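Local atomic coordinates of peptidoglycan recognition protein-LC isoform LCx (Drosophila melanogaster, PDB entry 2F2L), a protein that probably senses bacterial peptidoglycan at the cell surface, its amidase-like extracellular domain holding a disaccharide-peptide fragment of the cell wall. Residues B[105-119]-B[147-160]. Residues are numbered along the deposited sequence; the frame is centred on the assembly and turned at random.
Sequences FTTRKPNERQLEACQ and ESPGEELYKIIKKW. With MLD (glcnac(beta1-4)-murnac(1,6-anhydro)-L-ala-gamma-D-glu-meso-a2pm-D-ala), chain G.
In this amidase-like PGRP domain, the loop 105-111 runs over the start of helix 151-157, and the first turns of helix 112-127 then meet the far end of the segment 147-160. The backbones come closest where the CA atoms of T106 and G150, the N-cap residue, lie 4.0 Å apart. Here F105 O accepts from E152 N (3.0 Å), tying a first-turn amide of the helix to the loop. G150 CA also makes a CA-H...O contact with this oxygen. On the outer side, E152 is the centre of a salt-bridge network. Its chi1 (-70°) sets CG against T107 C, and the bend at chi2 turns the carboxylate toward two lysines: OE1 has a long, weak bond to K109 NZ, and OE2 makes a salt bridge, also with a weak hydrogen bond, to K155 NZ. A water donates to both E152 O and E152 OE1 and weakly accepts from K109 NZ. Inward, an apolar seam follows the helix. CB of F105 rests on CB of L153 at 3.7 Å, P110 CG touches L153 CD1, and P110 CD, at the edge of the pyrrolidine ring, meets the end of I156 at CD1. F101 of the central sheet backs P110, L153 and C118. L115 CD2 bridges I156 CG2 and W160 CZ2, while the Q119 amide crosses the indole obliquely, the planes 51° apart, with NE2 nearest CZ2. At the opposite end, the turn leading into helix 151-157 belongs to the ligand pocket: E147 N donates to O3 of the bound muropeptide (2.9 Å). C118, its chi1 near 180° (-175°), brings SG to the edge of the W160 six-membered ring, 4.0 Å from CH2.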
ATOM      1  N   PHE B 105      10.217   6.968   0.950  1.00 18.76           N
ATOM      2  CA  PHE B 105      11.280   7.959   1.223  1.00 19.03           C
ATOM      3  C   PHE B 105      10.750   9.351   1.503  1.00 19.58           C
ATOM      4  O   PHE B 105      11.351  10.365   1.128  1.00 19.63           O
ATOM      5  CB  PHE B 105      12.331   7.903   0.102  1.00 18.70           C
ATOM      6  CG  PHE B 105      12.851   6.544  -0.074  1.00 17.66           C
ATOM      7  CD1 PHE B 105      13.739   6.017   0.863  1.00 19.76           C
ATOM      8  CD2 PHE B 105      12.330   5.713  -1.045  1.00 17.38           C
ATOM      9  CE1 PHE B 105      14.170   4.717   0.768  1.00 19.99           C
ATOM     10  CE2 PHE B 105      12.760   4.416  -1.146  1.00 18.28           C
ATOM     11  CZ  PHE B 105      13.674   3.911  -0.248  1.00 18.45           C
ATOM     12  N   THR B 106       9.637   9.384   2.228  1.00 20.20           N
ATOM     13  CA  THR B 106       8.993  10.625   2.608  1.00 20.71           C
ATOM     14  C   THR B 106       9.775  11.336   3.709  1.00 21.12           C
ATOM     15  O   THR B 106       9.903  12.548   3.673  1.00 21.34           O
ATOM     16  CB  THR B 106       7.560  10.389   3.097  1.00 20.67           C
ATOM     17  OG1 THR B 106       7.578   9.391   4.123  1.00 22.56           O
ATOM     18  CG2 THR B 106       6.676   9.904   1.956  1.00 21.59           C
ATOM     19  N   THR B 107      10.261  10.612   4.709  1.00 20.81           N
ATOM     20  CA  THR B 107      11.065  11.269   5.742  1.00 21.40           C
ATOM     21  C   THR B 107      12.430  10.608   5.991  1.00 21.06           C
ATOM     22  O   THR B 107      13.188  11.066   6.848  1.00 21.41           O
ATOM     23  CB  THR B 107      10.327  11.322   7.083  1.00 21.62           C
ATOM     24  OG1 THR B 107      10.107   9.987   7.524  1.00 23.20           O
ATOM     25  CG2 THR B 107       8.988  12.084   6.972  1.00 23.14           C
ATOM     26  N   ARG B 108      12.720   9.549   5.246  1.00 20.66           N
ATOM     27  CA  ARG B 108      13.945   8.777   5.376  1.00 20.82           C
ATOM     28  C   ARG B 108      14.639   8.766   4.011  1.00 19.89           C
ATOM     29  O   ARG B 108      13.978   8.625   2.997  1.00 19.85           O
ATOM     30  CB  ARG B 108      13.557   7.356   5.792  1.00 20.89           C
ATOM     31  CG  ARG B 108      14.694   6.384   6.036  1.00 22.25           C
ATOM     32  CD  ARG B 108      14.157   5.107   6.731  1.00 23.38           C
ATOM     33  NE  ARG B 108      15.121   4.011   6.671  1.00 25.55           N
ATOM     34  CZ  ARG B 108      14.939   2.816   7.227  1.00 26.34           C
ATOM     35  NH1 ARG B 108      13.822   2.547   7.899  1.00 28.97           N
ATOM     36  NH2 ARG B 108      15.885   1.889   7.111  1.00 28.76           N
ATOM     37  N   LYS B 109      15.960   8.917   3.991  1.00 19.69           N
ATOM     38  CA  LYS B 109      16.719   8.921   2.742  1.00 19.82           C
ATOM     39  C   LYS B 109      16.904   7.513   2.233  1.00 19.28           C
ATOM     40  O   LYS B 109      16.995   6.584   3.011  1.00 19.63           O
ATOM     41  CB  LYS B 109      18.115   9.519   2.929  1.00 19.57           C
ATOM     42  CG  LYS B 109      18.149  10.903   3.504  1.00 21.10           C
ATOM     43  CD  LYS B 109      19.554  11.417   3.439  1.00 20.71           C
ATOM     44  CE  LYS B 109      19.801  12.480   4.445  1.00 22.01           C
ATOM     45  NZ  LYS B 109      19.063  13.673   4.066  1.00 23.23           N
ATOM     46  N   PRO B 110      17.015   7.349   0.920  1.00 19.62           N
ATOM     47  CA  PRO B 110      17.434   6.049   0.410  1.00 19.37           C
ATOM     48  C   PRO B 110      18.874   5.771   0.847  1.00 19.12           C
ATOM     49  O   PRO B 110      19.643   6.706   1.107  1.00 18.34           O
ATOM     50  CB  PRO B 110      17.351   6.229  -1.109  1.00 19.37           C
ATOM     51  CG  PRO B 110      17.547   7.690  -1.300  1.00 20.80           C
ATOM     52  CD  PRO B 110      16.825   8.328  -0.168  1.00 20.12           C
ATOM     53  N   ASN B 111      19.241   4.509   0.938  1.00 18.92           N
ATOM     54  CA  ASN B 111      20.555   4.166   1.459  1.00 19.05           C
ATOM     55  C   ASN B 111      21.674   4.249   0.409  1.00 18.78           C
ATOM     56  O   ASN B 111      21.433   4.423  -0.797  1.00 18.59           O
ATOM     57  CB  ASN B 111      20.517   2.829   2.224  1.00 19.02           C
ATOM     58  CG  ASN B 111      20.464   1.612   1.329  1.00 19.45           C
ATOM     59  OD1 ASN B 111      20.993   1.600   0.213  1.00 20.80           O
ATOM     60  ND2 ASN B 111      19.862   0.554   1.838  1.00 14.52           N
ATOM     61  N   GLU B 112      22.903   4.189   0.895  1.00 19.31           N
ATOM     62  CA  GLU B 112      24.088   4.366   0.063  1.00 19.37           C
ATOM     63  C   GLU B 112      24.119   3.423  -1.162  1.00 19.36           C
ATOM     64  O   GLU B 112      24.440   3.841  -2.288  1.00 18.42           O
ATOM     65  CB  GLU B 112      25.302   4.174   0.939  1.00 19.28           C
ATOM     66  CG  GLU B 112      26.640   4.077   0.225  1.00 19.48           C
ATOM     67  CD  GLU B 112      27.771   3.805   1.184  1.00 18.67           C
ATOM     68  OE1 GLU B 112      28.770   3.193   0.761  1.00 18.23           O
ATOM     69  OE2 GLU B 112      27.670   4.222   2.362  1.00 18.52           O
ATOM     70  N   ARG B 113      23.767   2.166  -0.933  1.00 19.28           N
ATOM     71  CA  ARG B 113      23.786   1.145  -1.987  1.00 20.24           C
ATOM     72  C   ARG B 113      22.702   1.359  -3.022  1.00 20.13           C
ATOM     73  O   ARG B 113      22.927   1.172  -4.224  1.00 19.86           O
ATOM     74  CB  ARG B 113      23.693  -0.261  -1.365  1.00 20.80           C
ATOM     75  CG  ARG B 113      25.030  -0.744  -0.884  1.00 21.59           C
ATOM     76  CD  ARG B 113      24.955  -1.777   0.218  1.00 22.79           C
ATOM     77  NE  ARG B 113      24.456  -3.062  -0.242  1.00 24.69           N
ATOM     78  CZ  ARG B 113      25.020  -4.257  -0.041  1.00 23.13           C
ATOM     79  NH1 ARG B 113      26.169  -4.412   0.612  1.00 22.36           N
ATOM     80  NH2 ARG B 113      24.392  -5.330  -0.506  1.00 22.29           N
ATOM     81  N   GLN B 114      21.537   1.804  -2.564  1.00 20.16           N
ATOM     82  CA  GLN B 114      20.403   2.064  -3.444  1.00 19.84           C
ATOM     83  C   GLN B 114      20.711   3.224  -4.393  1.00 20.02           C
ATOM     84  O   GLN B 114      20.452   3.158  -5.624  1.00 19.92           O
ATOM     85  CB  GLN B 114      19.175   2.364  -2.581  1.00 20.79           C
ATOM     86  CG  GLN B 114      17.875   1.966  -3.143  1.00 21.12           C
ATOM     87  CD  GLN B 114      16.735   2.140  -2.171  1.00 19.11           C
ATOM     88  OE1 GLN B 114      16.874   2.778  -1.132  1.00 20.03           O
ATOM     89  NE2 GLN B 114      15.577   1.579  -2.522  1.00 16.97           N
ATOM     90  N   LEU B 115      21.288   4.288  -3.842  1.00 19.87           N
ATOM     91  CA  LEU B 115      21.674   5.444  -4.648  1.00 20.03           C
ATOM     92  C   LEU B 115      22.772   5.066  -5.654  1.00 20.20           C
ATOM     93  O   LEU B 115      22.690   5.408  -6.828  1.00 20.96           O
ATOM     94  CB  LEU B 115      22.127   6.592  -3.743  1.00 19.96           C
ATOM     95  CG  LEU B 115      21.011   7.273  -2.956  1.00 21.27           C
ATOM     96  CD1 LEU B 115      21.571   8.186  -1.869  1.00 20.66           C
ATOM     97  CD2 LEU B 115      20.069   8.064  -3.879  1.00 21.23           C
ATOM     98  N   GLU B 116      23.776   4.327  -5.195  1.00 20.28           N
ATOM     99  CA  GLU B 116      24.839   3.836  -6.076  1.00 20.01           C
ATOM    100  C   GLU B 116      24.288   2.971  -7.224  1.00 19.74           C
ATOM    101  O   GLU B 116      24.674   3.156  -8.390  1.00 18.98           O
ATOM    102  CB  GLU B 116      25.914   3.098  -5.265  1.00 20.67           C
ATOM    103  CG  GLU B 116      26.857   4.062  -4.503  1.00 21.02           C
ATOM    104  CD  GLU B 116      27.821   3.377  -3.562  1.00 21.74           C
ATOM    105  OE1 GLU B 116      27.722   2.144  -3.351  1.00 24.70           O
ATOM    106  OE2 GLU B 116      28.690   4.096  -3.019  1.00 25.25           O
ATOM    107  N   ALA B 117      23.367   2.061  -6.912  1.00 19.17           N
ATOM    108  CA  ALA B 117      22.745   1.199  -7.941  1.00 18.99           C
ATOM    109  C   ALA B 117      22.029   2.011  -9.027  1.00 18.75           C
ATOM    110  O   ALA B 117      22.162   1.735 -10.213  1.00 20.17           O
ATOM    111  CB  ALA B 117      21.770   0.228  -7.306  1.00 18.75           C
ATOM    112  N   CYS B 118      21.268   3.006  -8.616  1.00 18.89           N
ATOM    113  CA  CYS B 118      20.529   3.842  -9.556  1.00 18.93           C
ATOM    114  C   CYS B 118      21.477   4.654 -10.448  1.00 18.93           C
ATOM    115  O   CYS B 118      21.233   4.815 -11.642  1.00 18.54           O
ATOM    116  CB  CYS B 118      19.583   4.761  -8.797  1.00 18.52           C
ATOM    117  SG  CYS B 118      18.515   5.726  -9.839  1.00 18.96           S
ATOM    118  N   GLN B 119      22.557   5.171  -9.868  1.00 19.18           N
ATOM    119  CA  GLN B 119      23.544   5.930 -10.648  1.00 19.24           C
ATOM    120  C   GLN B 119      24.178   5.029 -11.706  1.00 19.46           C
ATOM    121  O   GLN B 119      24.344   5.436 -12.864  1.00 19.13           O
ATOM    122  CB  GLN B 119      24.601   6.589  -9.719  1.00 19.28           C
ATOM    123  CG  GLN B 119      23.991   7.700  -8.852  1.00 19.32           C
ATOM    124  CD  GLN B 119      24.885   8.263  -7.739  1.00 19.41           C
ATOM    125  OE1 GLN B 119      25.878   7.668  -7.323  1.00 19.51           O
ATOM    126  NE2 GLN B 119      24.494   9.428  -7.237  1.00 20.53           N
ATOM    127  N   GLU B 147       2.958  12.205  -3.914  1.00 20.35           N
ATOM    128  CA  GLU B 147       4.129  12.381  -3.054  1.00 20.73           C
ATOM    129  C   GLU B 147       5.409  11.756  -3.643  1.00 20.20           C
ATOM    130  O   GLU B 147       6.535  12.188  -3.350  1.00 18.96           O
ATOM    131  CB  GLU B 147       3.840  11.756  -1.701  1.00 22.16           C
ATOM    132  CG  GLU B 147       4.668  12.320  -0.616  1.00 26.61           C
ATOM    133  CD  GLU B 147       4.316  13.760  -0.336  1.00 31.47           C
ATOM    134  OE1 GLU B 147       5.246  14.563  -0.102  1.00 35.03           O
ATOM    135  OE2 GLU B 147       3.107  14.080  -0.347  1.00 35.01           O
ATOM    136  N   SER B 148       5.220  10.722  -4.463  1.00 19.22           N
ATOM    137  CA  SER B 148       6.311   9.964  -5.083  1.00 19.29           C
ATOM    138  C   SER B 148       7.314  10.890  -5.766  1.00 18.95           C
ATOM    139  O   SER B 148       6.908  11.842  -6.441  1.00 18.53           O
ATOM    140  CB  SER B 148       5.718   8.984  -6.116  1.00 19.04           C
ATOM    141  OG  SER B 148       6.687   8.083  -6.626  1.00 17.88           O
ATOM    142  N   PRO B 149       8.633  10.619  -5.614  1.00 18.70           N
ATOM    143  CA  PRO B 149       9.340   9.516  -4.947  1.00 18.85           C
ATOM    144  C   PRO B 149       9.636   9.700  -3.463  1.00 18.82           C
ATOM    145  O   PRO B 149      10.528   9.035  -2.948  1.00 19.81           O
ATOM    146  CB  PRO B 149      10.678   9.492  -5.675  1.00 18.53           C
ATOM    147  CG  PRO B 149      10.939  10.954  -5.947  1.00 19.71           C
ATOM    148  CD  PRO B 149       9.582  11.557  -6.255  1.00 18.59           C
ATOM    149  N   GLY B 150       8.912  10.580  -2.791  1.00 18.75           N
ATOM    150  CA  GLY B 150       9.161  10.865  -1.381  1.00 18.72           C
ATOM    151  C   GLY B 150      10.053  12.088  -1.260  1.00 18.58           C
ATOM    152  O   GLY B 150      11.049  12.199  -1.954  1.00 18.26           O
ATOM    153  N   GLU B 151       9.706  12.978  -0.343  1.00 18.50           N
ATOM    154  CA  GLU B 151      10.409  14.242  -0.158  1.00 18.53           C
ATOM    155  C   GLU B 151      11.944  14.096  -0.076  1.00 18.33           C
ATOM    156  O   GLU B 151      12.671  14.860  -0.729  1.00 17.06           O
ATOM    157  CB  GLU B 151       9.862  14.936   1.086  1.00 18.52           C
ATOM    158  CG  GLU B 151      10.454  16.312   1.381  1.00 20.08           C
ATOM    159  CD  GLU B 151      10.114  17.346   0.327  1.00 23.79           C
ATOM    160  OE1 GLU B 151       9.090  17.184  -0.361  1.00 25.01           O
ATOM    161  OE2 GLU B 151      10.857  18.338   0.208  1.00 26.35           O
ATOM    162  N   GLU B 152      12.425  13.136   0.725  1.00 18.32           N
ATOM    163  CA  GLU B 152      13.871  12.977   0.962  1.00 18.20           C
ATOM    164  C   GLU B 152      14.571  12.453  -0.274  1.00 18.12           C
ATOM    165  O   GLU B 152      15.699  12.842  -0.548  1.00 17.86           O
ATOM    166  CB  GLU B 152      14.176  12.075   2.170  1.00 18.13           C
ATOM    167  CG  GLU B 152      13.827  12.684   3.510  1.00 18.49           C
ATOM    168  CD  GLU B 152      14.495  14.048   3.738  1.00 21.85           C
ATOM    169  OE1 GLU B 152      15.725  14.170   3.541  1.00 22.10           O
ATOM    170  OE2 GLU B 152      13.785  15.007   4.119  1.00 22.98           O
ATOM    171  N   LEU B 153      13.911  11.567  -1.017  1.00 18.19           N
ATOM    172  CA  LEU B 153      14.482  11.094  -2.272  1.00 18.30           C
ATOM    173  C   LEU B 153      14.423  12.199  -3.335  1.00 17.96           C
ATOM    174  O   LEU B 153      15.388  12.419  -4.078  1.00 17.29           O
ATOM    175  CB  LEU B 153      13.780   9.825  -2.743  1.00 18.48           C
ATOM    176  CG  LEU B 153      14.194   9.255  -4.096  1.00 18.00           C
ATOM    177  CD1 LEU B 153      15.680   9.237  -4.282  1.00 18.13           C
ATOM    178  CD2 LEU B 153      13.607   7.850  -4.245  1.00 18.04           C
ATOM    179  N   TYR B 154      13.311  12.919  -3.388  1.00 18.22           N
ATOM    180  CA  TYR B 154      13.182  14.029  -4.337  1.00 18.57           C
ATOM    181  C   TYR B 154      14.227  15.109  -4.105  1.00 18.74           C
ATOM    182  O   TYR B 154      14.809  15.622  -5.060  1.00 19.18           O
ATOM    183  CB  TYR B 154      11.797  14.652  -4.276  1.00 18.47           C
ATOM    184  CG  TYR B 154      11.543  15.675  -5.352  1.00 17.65           C
ATOM    185  CD1 TYR B 154      11.510  15.311  -6.681  1.00 18.96           C
ATOM    186  CD2 TYR B 154      11.311  17.007  -5.035  1.00 19.65           C
ATOM    187  CE1 TYR B 154      11.258  16.251  -7.680  1.00 18.20           C
ATOM    188  CE2 TYR B 154      11.053  17.945  -6.016  1.00 17.69           C
ATOM    189  CZ  TYR B 154      11.030  17.562  -7.334  1.00 17.75           C
ATOM    190  OH  TYR B 154      10.774  18.490  -8.306  1.00 17.88           O
ATOM    191  N   LYS B 155      14.461  15.473  -2.851  1.00 19.53           N
ATOM    192  CA  LYS B 155      15.478  16.480  -2.554  1.00 20.16           C
ATOM    193  C   LYS B 155      16.864  16.035  -3.060  1.00 20.54           C
ATOM    194  O   LYS B 155      17.657  16.864  -3.501  1.00 20.46           O
ATOM    195  CB  LYS B 155      15.525  16.818  -1.061  1.00 20.13           C
ATOM    196  CG  LYS B 155      14.392  17.699  -0.604  1.00 20.69           C
ATOM    197  CD  LYS B 155      14.661  18.316   0.773  1.00 20.94           C
ATOM    198  CE  LYS B 155      14.409  17.355   1.911  1.00 21.83           C
ATOM    199  NZ  LYS B 155      14.521  18.039   3.238  1.00 22.29           N
ATOM    200  N   ILE B 156      17.135  14.731  -3.015  1.00 20.41           N
ATOM    201  CA  ILE B 156      18.415  14.205  -3.498  1.00 20.77           C
ATOM    202  C   ILE B 156      18.523  14.299  -5.033  1.00 20.77           C
ATOM    203  O   ILE B 156      19.497  14.836  -5.557  1.00 20.09           O
ATOM    204  CB  ILE B 156      18.655  12.761  -2.985  1.00 20.80           C
ATOM    205  CG1 ILE B 156      18.911  12.791  -1.467  1.00 21.51           C
ATOM    206  CG2 ILE B 156      19.835  12.114  -3.693  1.00 20.83           C
ATOM    207  CD1 ILE B 156      18.930  11.429  -0.815  1.00 20.74           C
ATOM    208  N   ILE B 157      17.522  13.796  -5.751  1.00 21.04           N
ATOM    209  CA  ILE B 157      17.595  13.756  -7.211  1.00 20.75           C
ATOM    210  C   ILE B 157      17.503  15.161  -7.852  1.00 20.43           C
ATOM    211  O   ILE B 157      17.997  15.349  -8.958  1.00 19.95           O
ATOM    212  CB  ILE B 157      16.532  12.810  -7.858  1.00 21.04           C
ATOM    213  CG1 ILE B 157      15.138  13.428  -7.794  1.00 21.00           C
ATOM    214  CG2 ILE B 157      16.580  11.408  -7.231  1.00 21.86           C
ATOM    215  CD1 ILE B 157      14.057  12.548  -8.371  1.00 20.98           C
ATOM    216  N   LYS B 158      16.873  16.121  -7.168  1.00 20.00           N
ATOM    217  CA  LYS B 158      16.878  17.522  -7.612  1.00 20.15           C
ATOM    218  C   LYS B 158      18.287  18.095  -7.781  1.00 19.73           C
ATOM    219  O   LYS B 158      18.454  19.066  -8.491  1.00 20.05           O
ATOM    220  CB  LYS B 158      16.120  18.433  -6.639  1.00 20.01           C
ATOM    221  CG  LYS B 158      14.674  18.651  -6.991  1.00 21.13           C
ATOM    222  CD  LYS B 158      14.029  19.742  -6.121  1.00 20.58           C
ATOM    223  CE  LYS B 158      14.524  21.127  -6.505  1.00 21.02           C
ATOM    224  NZ  LYS B 158      13.538  22.194  -6.170  1.00 21.54           N
ATOM    225  N   LYS B 159      19.279  17.520  -7.104  1.00 19.70           N
ATOM    226  CA  LYS B 159      20.674  17.966  -7.211  1.00 19.67           C
ATOM    227  C   LYS B 159      21.512  17.154  -8.197  1.00 19.67           C
ATOM    228  O   LYS B 159      22.714  17.404  -8.332  1.00 19.64           O
ATOM    229  CB  LYS B 159      21.346  17.918  -5.849  1.00 19.68           C
ATOM    230  CG  LYS B 159      20.747  18.865  -4.836  1.00 19.96           C
ATOM    231  CD  LYS B 159      21.114  18.418  -3.446  1.00 20.38           C
ATOM    232  CE  LYS B 159      20.745  19.439  -2.389  1.00 20.39           C
ATOM    233  NZ  LYS B 159      20.338  18.736  -1.147  1.00 21.82           N
ATOM    234  N   TRP B 160      20.893  16.190  -8.875  1.00 19.14           N
ATOM    235  CA  TRP B 160      21.579  15.411  -9.897  1.00 19.57           C
ATOM    236  C   TRP B 160      21.653  16.192 -11.214  1.00 19.63           C
ATOM    237  O   TRP B 160      20.717  16.922 -11.565  1.00 19.61           O
ATOM    238  CB  TRP B 160      20.880  14.062 -10.110  1.00 19.84           C
ATOM    239  CG  TRP B 160      21.090  13.069  -8.991  1.00 20.16           C
ATOM    240  CD1 TRP B 160      21.714  13.294  -7.789  1.00 20.27           C
ATOM    241  CD2 TRP B 160      20.652  11.701  -8.963  1.00 20.29           C
ATOM    242  NE1 TRP B 160      21.713  12.148  -7.042  1.00 20.53           N
ATOM    243  CE2 TRP B 160      21.063  11.157  -7.734  1.00 19.90           C
ATOM    244  CE3 TRP B 160      19.963  10.880  -9.871  1.00 20.63           C
ATOM    245  CZ2 TRP B 160      20.803   9.825  -7.374  1.00 20.68           C
ATOM    246  CZ3 TRP B 160      19.701   9.562  -9.514  1.00 20.29           C
ATOM    247  CH2 TRP B 160      20.123   9.047  -8.280  1.00 20.62           C
TER
HETATM  248  CAA MLD G 201       3.695   8.051  -0.390  1.00 19.56           C
HETATM  249  CAB MLD G 201       3.199   8.183  -1.822  1.00 20.38           C
HETATM  250  OAC MLD G 201       3.991   8.256  -2.752  1.00 22.12           O
HETATM  251  N2  MLD G 201       1.876   8.202  -1.953  1.00 21.76           N
HETATM  252  C2  MLD G 201       1.180   8.357  -3.225  1.00 22.03           C
HETATM  253  C3  MLD G 201       0.182   9.505  -3.049  1.00 23.77           C
HETATM  254  O3  MLD G 201       0.826  10.745  -2.697  1.00 20.54           O
HETATM  255  C4  MLD G 201      -0.712   9.642  -4.277  1.00 23.19           C
HETATM  256  O4  MLD G 201      -1.719  10.585  -3.954  1.00 22.26           O
HETATM  257  C5  MLD G 201      -1.370   8.293  -4.584  1.00 23.80           C
HETATM  258  C6  MLD G 201      -2.210   8.233  -5.873  1.00 27.17           C
HETATM  259  O6  MLD G 201      -2.941   6.972  -5.879  1.00 28.96           O
HETATM  260  O5  MLD G 201      -0.325   7.346  -4.796  1.00 23.40           O
HETATM  261  C1  MLD G 201       0.439   7.086  -3.596  1.00 22.41           C
HETATM  262  O1  MLD G 201       1.382   6.085  -3.879  1.00 21.58           O
HETATM  263  CA4 MLD G 201       0.761   4.785  -4.024  1.00 21.93           C
HETATM  264  CA5 MLD G 201       0.293   4.112  -2.733  1.00 21.40           C
HETATM  265  OA5 MLD G 201       0.939   2.823  -2.460  1.00 20.91           O
HETATM  266  CA6 MLD G 201      -1.076   3.674  -3.124  1.00 20.64           C
HETATM  267  OA6 MLD G 201      -0.862   2.468  -3.830  1.00 22.05           O
HETATM  268  CA1 MLD G 201       0.526   2.073  -3.614  1.00 21.97           C
HETATM  269  CA2 MLD G 201       1.339   2.509  -4.844  1.00 21.71           C
HETATM  270  NAD MLD G 201       2.510   1.621  -5.005  1.00 21.67           N
HETATM  271  CAE MLD G 201       2.754   0.952  -6.118  1.00 20.58           C
HETATM  272  CAF MLD G 201       3.998   0.087  -6.068  1.00 21.03           C
HETATM  273  OAG MLD G 201       2.061   1.017  -7.134  1.00 20.55           O
HETATM  274  CA3 MLD G 201       1.836   3.946  -4.696  1.00 22.40           C
HETATM  275  OAH MLD G 201       2.146   4.558  -5.997  1.00 21.71           O
HETATM  276  CAI MLD G 201       3.555   4.565  -6.333  1.00 23.43           C
HETATM  277  CAJ MLD G 201       4.259   5.816  -5.860  1.00 21.15           C
HETATM  278  CAL MLD G 201       3.707   4.472  -7.865  1.00 24.94           C
HETATM  279  OAM MLD G 201       4.843   4.537  -8.322  1.00 25.21           O
HETATM  280  N   MLD G 201       2.619   4.310  -8.618  1.00 24.72           N
HETATM  281  CA  MLD G 201       2.645   4.172 -10.079  1.00 25.62           C
HETATM  282  CB  MLD G 201       2.790   2.671 -10.354  1.00 25.65           C
HETATM  283  C   MLD G 201       1.278   4.647 -10.605  1.00 26.20           C
HETATM  284  O   MLD G 201       0.238   4.184 -10.130  1.00 25.67           O
HETATM  285  NAN MLD G 201       1.341   5.580 -11.551  1.00 25.98           N
HETATM  286  CAO MLD G 201       0.181   6.198 -12.214  1.00 28.43           C
HETATM  287  CAP MLD G 201       0.312   7.755 -12.249  1.00 33.79           C
HETATM  288  OBA MLD G 201      -0.374   8.329 -13.098  1.00 37.40           O
HETATM  289  OAQ MLD G 201       1.104   8.345 -11.474  1.00 34.94           O
HETATM  290  CBB MLD G 201       0.170   5.778 -13.680  1.00 30.09           C
HETATM  291  CBC MLD G 201      -0.134   4.310 -13.926  1.00 30.52           C
HETATM  292  CBD MLD G 201      -0.196   4.065 -15.444  1.00 32.99           C
HETATM  293  OBE MLD G 201       0.405   4.789 -16.238  1.00 34.10           O
HETATM  294  NBF MLD G 201      -0.935   3.042 -15.817  1.00 33.45           N
HETATM  295  CBG MLD G 201      -1.098   2.672 -17.228  1.00 35.16           C
HETATM  296  CBH MLD G 201      -1.914   3.755 -17.961  1.00 36.00           C
HETATM  297  OBI MLD G 201      -2.926   4.238 -17.456  1.00 37.04           O
HETATM  298  NBJ MLD G 201      -1.416   4.138 -19.135  1.00 38.39           N
HETATM  299  CBK MLD G 201      -2.053   5.147 -20.012  1.00 40.77           C
HETATM  300  CBL MLD G 201      -2.288   4.506 -21.384  1.00 41.14           C
HETATM  301  CBM MLD G 201      -1.207   6.421 -20.219  1.00 44.62           C
HETATM  302  OBO MLD G 201       0.042   6.338 -20.085  1.00 46.59           O
HETATM  303  OBN MLD G 201      -1.843   7.458 -20.533  1.00 47.82           O
HETATM  304  CBP MLD G 201      -1.772   1.291 -17.296  1.00 33.26           C
HETATM  305  CBQ MLD G 201      -1.635   0.649 -18.688  1.00 33.91           C
HETATM  306  CBR MLD G 201      -2.175  -0.783 -18.691  1.00 34.32           C
HETATM  307  CBS MLD G 201      -1.596  -1.641 -19.818  1.00 34.31           C
HETATM  308  CBT MLD G 201      -0.135  -1.986 -19.497  1.00 33.95           C
HETATM  309  OBV MLD G 201       0.055  -2.825 -18.600  1.00 34.69           O
HETATM  310  OBU MLD G 201       0.755  -1.412 -20.156  1.00 32.21           O
HETATM  311  NBW MLD G 201      -1.673  -0.910 -21.089  1.00 33.90           N
HETATM  312  O   HOH W   1      17.129  14.106   1.381  1.00 22.63           O